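Local coordinates for protein X-PRO dipeptidase (Streptococcus pyogenes M1 GAS, PDB 3O5V) that probably acts, as the full-length enzyme, as a manganese-dependent dipeptidase that splits Xaa-Pro dipeptides, and is represented here by its creatinase/prolidase N-terminal domain, at residues R9-L12 with D13-A17; F121-L124 with T125-V128. One frame throughout, in Å; residues are numbered along the deposited sequence. Where two conformers were deposited one is given.

Overall arrangement
Both interactions are local and sit at helix ends on neighbouring elements of one creatinase/prolidase N-terminal domain: interaction 1 closes helix 3-14, whereas interaction 2 opens helix 125-129 one residue after edge strand 120-123. Each is partly buried. In interaction 1 Leu12 and Ala17 face the sheet and the other side chains lie largely at the surface; in interaction 2 Leu124 is the inward anchor. Main-chain bonds dominate the first, with two amides, one of them weakly, meeting at Leu12 O, while the second combines a helical bond with a water bridge. The two helices meet where Tyr11 CG lies 3.5 Å from Tyr127 CD1, and Leu12 and Leu124 both pack on Tyr99 of strand 97-100.

Interaction 1: residues R9-L12 with D13-A17; sequences RLYL and DQKGA
Leu12 and Ala17 form the tightly packed side of this helix end: the methyl CD2 of Leu12 lies 4.0 Å from Ala17 CB. Both are apolar residues suited to a buried place, Leu12 touching Tyr99 of strand 97-100 and Ala17 touching Thr97 and Tyr99. The carbonyl of Leu12 binds the backbone together here, accepting a nearly straight bond from Ala17 N (2.8 Å, 166° at the hydrogen). Lys15 N bonds chiefly to Tyr11 O, at 2.9 Å, and only weakly to Leu12 O. Upstream, Gln14 N still makes a regular helical bond of 2.8 Å to Leu10 O. The bond from Ala17 N to Leu12 O and that from Gly16 N to Asp13 O, 3.2 Å long, make a Schellman motif ending helix 3-14; Gly16 takes the positive phi of 57° with which the chain leaves the helix, a conformation glycine adopts without strain from a side chain. The other side is more open to solvent. There Lys15 CG rests over one face of the partly exposed Tyr11 ring, 3.9 Å from its centroid, a CH-pi contact; bends at chi2 and chi3 lead the chain from there past the hydroxyl end, bringing CE to 3.8 Å from Tyr11 OH. The same ring also meets that of Tyr127.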
# COMPACT_ATOMS: atom_id res chain seq x y z
N ARG A 9 11.66 0.32 -4.26
CA ARG A 9 12.14 -1.04 -4.33
C ARG A 9 13.64 -1.16 -4.01
O ARG A 9 14.05 -2.11 -3.32
CB ARG A 9 11.76 -1.72 -5.65
CG ARG A 9 10.22 -1.98 -5.77
CD ARG A 9 9.87 -2.73 -7.05
NE ARG A 9 9.96 -1.85 -8.22
CZ ARG A 9 8.94 -1.22 -8.79
NH1 ARG A 9 7.69 -1.37 -8.32
NH2 ARG A 9 9.15 -0.43 -9.84
N LEU A 10 14.46 -0.20 -4.45
CA LEU A 10 15.88 -0.18 -4.09
C LEU A 10 16.03 -0.03 -2.57
O LEU A 10 16.80 -0.76 -1.93
CB LEU A 10 16.59 0.96 -4.80
CG LEU A 10 18.07 0.80 -5.21
CD1 LEU A 10 18.74 2.16 -5.37
CD2 LEU A 10 18.87 -0.14 -4.33
N TYR A 11 15.28 0.92 -2.01
CA TYR A 11 15.30 1.17 -0.56
C TYR A 11 15.00 -0.08 0.25
O TYR A 11 15.74 -0.41 1.18
CB TYR A 11 14.31 2.28 -0.21
CG TYR A 11 14.29 2.61 1.27
CD1 TYR A 11 15.36 3.27 1.87
CD2 TYR A 11 13.19 2.27 2.06
CE1 TYR A 11 15.34 3.61 3.22
CE2 TYR A 11 13.16 2.59 3.42
CZ TYR A 11 14.24 3.25 3.99
OH TYR A 11 14.21 3.56 5.33
N LEU A 12 13.91 -0.76 -0.10
CA LEU A 12 13.55 -2.03 0.51
C LEU A 12 14.68 -3.07 0.43
O LEU A 12 14.98 -3.73 1.42
CB LEU A 12 12.27 -2.58 -0.12
CG LEU A 12 11.00 -1.74 0.08
CD1 LEU A 12 9.87 -2.28 -0.80
CD2 LEU A 12 10.57 -1.72 1.56
N ASP A 13 15.30 -3.18 -0.74
CA ASP A 13 16.41 -4.12 -0.92
C ASP A 13 17.60 -3.75 -0.05
O ASP A 13 18.20 -4.63 0.56
CB ASP A 13 16.81 -4.23 -2.39
CG ASP A 13 15.85 -5.11 -3.20
OD1 ASP A 13 15.02 -5.84 -2.61
OD2 ASP A 13 15.94 -5.07 -4.44
N GLN A 14 17.94 -2.46 0.01
CA GLN A 14 18.98 -1.95 0.91
C GLN A 14 18.69 -2.19 2.40
O GLN A 14 19.63 -2.35 3.19
CB GLN A 14 19.20 -0.47 0.65
CG GLN A 14 19.93 -0.18 -0.66
CD GLN A 14 19.89 1.28 -1.09
OE1 GLN A 14 19.04 2.05 -0.64
NE2 GLN A 14 20.80 1.65 -1.97
N LYS A 15 17.40 -2.21 2.78
CA LYS A 15 16.99 -2.46 4.18
C LYS A 15 16.67 -3.92 4.45
O LYS A 15 16.27 -4.28 5.57
CB LYS A 15 15.79 -1.58 4.57
CG LYS A 15 15.97 -0.09 4.32
CD LYS A 15 17.19 0.48 5.05
CE LYS A 15 16.84 1.00 6.42
NZ LYS A 15 18.01 1.69 7.06
N GLY A 16 16.83 -4.76 3.43
CA GLY A 16 16.47 -6.18 3.52
C GLY A 16 15.02 -6.39 3.90
O GLY A 16 14.69 -7.30 4.66
N ALA A 17 14.13 -5.55 3.36
CA ALA A 17 12.69 -5.68 3.59
C ALA A 17 12.02 -6.10 2.29
O ALA A 17 12.58 -5.89 1.21
CB ALA A 17 12.12 -4.37 4.08

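Interaction 2: residues F121-L124 with T125-V128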
# COMPACT_ATOMS: atom_id res chain seq x y z
N PHE A 121 6.90 -4.86 11.40
CA PHE A 121 6.64 -3.54 10.81
C PHE A 121 7.66 -2.50 11.26
O PHE A 121 7.98 -2.39 12.45
CB PHE A 121 5.23 -3.06 11.15
CG PHE A 121 4.16 -3.71 10.32
CD1 PHE A 121 3.43 -2.96 9.39
CD2 PHE A 121 3.86 -5.06 10.48
CE1 PHE A 121 2.43 -3.55 8.63
CE2 PHE A 121 2.86 -5.66 9.71
CZ PHE A 121 2.15 -4.90 8.78
N ASN A 122 8.15 -1.74 10.28
CA ASN A 122 9.11 -0.65 10.49
C ASN A 122 8.56 0.66 9.93
O ASN A 122 7.71 0.64 9.03
CB ASN A 122 10.45 -0.96 9.82
CG ASN A 122 11.18 -2.13 10.46
OD1 ASN A 122 12.03 -2.77 9.83
ND2 ASN A 122 10.86 -2.41 11.72
N ASN A 123 9.05 1.79 10.44
CA ASN A 123 8.58 3.12 10.04
C ASN A 123 9.16 3.63 8.71
O ASN A 123 10.37 3.75 8.55
CB ASN A 123 8.88 4.13 11.16
CG ASN A 123 8.16 5.47 10.98
OD1 ASN A 123 8.45 6.43 11.70
ND2 ASN A 123 7.23 5.53 10.05
N LEU A 124 8.26 3.94 7.77
CA LEU A 124 8.60 4.48 6.45
C LEU A 124 8.74 5.99 6.40
O LEU A 124 9.20 6.55 5.39
CB LEU A 124 7.50 4.14 5.45
CG LEU A 124 7.70 3.16 4.32
CD1 LEU A 124 6.38 3.06 3.52
CD2 LEU A 124 8.89 3.52 3.42
N THR A 125 8.33 6.68 7.45
CA THR A 125 8.23 8.14 7.37
C THR A 125 9.59 8.84 7.16
O THR A 125 9.63 9.85 6.45
CB THR A 125 7.32 8.76 8.48
OG1 THR A 125 7.85 8.46 9.78
CG2 THR A 125 5.87 8.20 8.36
N PRO A 126 10.71 8.30 7.71
CA PRO A 126 12.02 8.85 7.34
C PRO A 126 12.29 8.80 5.83
O PRO A 126 12.78 9.77 5.27
CB PRO A 126 13.01 7.95 8.09
CG PRO A 126 12.26 7.52 9.30
CD PRO A 126 10.84 7.31 8.81
N TYR A 127 11.96 7.68 5.17
CA TYR A 127 12.12 7.62 3.72
C TYR A 127 11.22 8.66 3.03
O TYR A 127 11.68 9.41 2.16
CB TYR A 127 11.84 6.22 3.16
CG TYR A 127 11.97 6.18 1.65
CD1 TYR A 127 13.20 5.94 1.05
CD2 TYR A 127 10.86 6.42 0.83
CE1 TYR A 127 13.34 5.92 -0.34
CE2 TYR A 127 10.98 6.42 -0.56
CZ TYR A 127 12.23 6.17 -1.14
OH TYR A 127 12.37 6.15 -2.50
N VAL A 128 9.95 8.69 3.41
CA VAL A 128 8.97 9.61 2.82
C VAL A 128 9.41 11.07 2.96
O VAL A 128 9.46 11.80 1.98
CB VAL A 128 7.56 9.36 3.39
CG1 VAL A 128 6.59 10.51 3.05
CG2 VAL A 128 7.03 8.03 2.87
O HOH W 1 12.02 4.98 6.50
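Leu124 and Val128 share a direct hydrogen bond at this strand-to-helix junction. Val128 N donates to Leu124 O over 3.0 Å with an angle of 170° at the hydrogen, the i to i+4 bond of the first helical turn. A second polar link runs through a water molecule, which donates to Asn123 O at 2.9 Å and accepts from Tyr127 N at 3.0 Å, so that the last strand residue is tied to an early helical amide. Two C-H groups pack beside backbone carbonyls. Pro126, which suits this first turn because its nitrogen has no hydrogen to give and helical phi agrees with its ring, sets its CD 3.6 Å from Asn123 O. Val128 adds its CG2 methyl, 3.6 Å from Leu124 O, alongside the accepting carbonyl. The apolar contact belongs to Leu124. Its CD2 stands 4.0 Å from Tyr127 CB, the two side chains running side by side in the same direction. Tyr127 CG is anti to the backbone N (chi1 178°), which carries the ring beyond that meeting point. Strand 120-123 forms an edge of the mixed sheet beside strand 97-100, with backbone hydrogen bonds joining Asn122 and Leu124 to it; Leu124 packs inward on Tyr99 and on Ala20 and Phe22 of strand 19-22, while Tyr127 reaches across to Gln7, Ile8 and Tyr11 of helix 3-14.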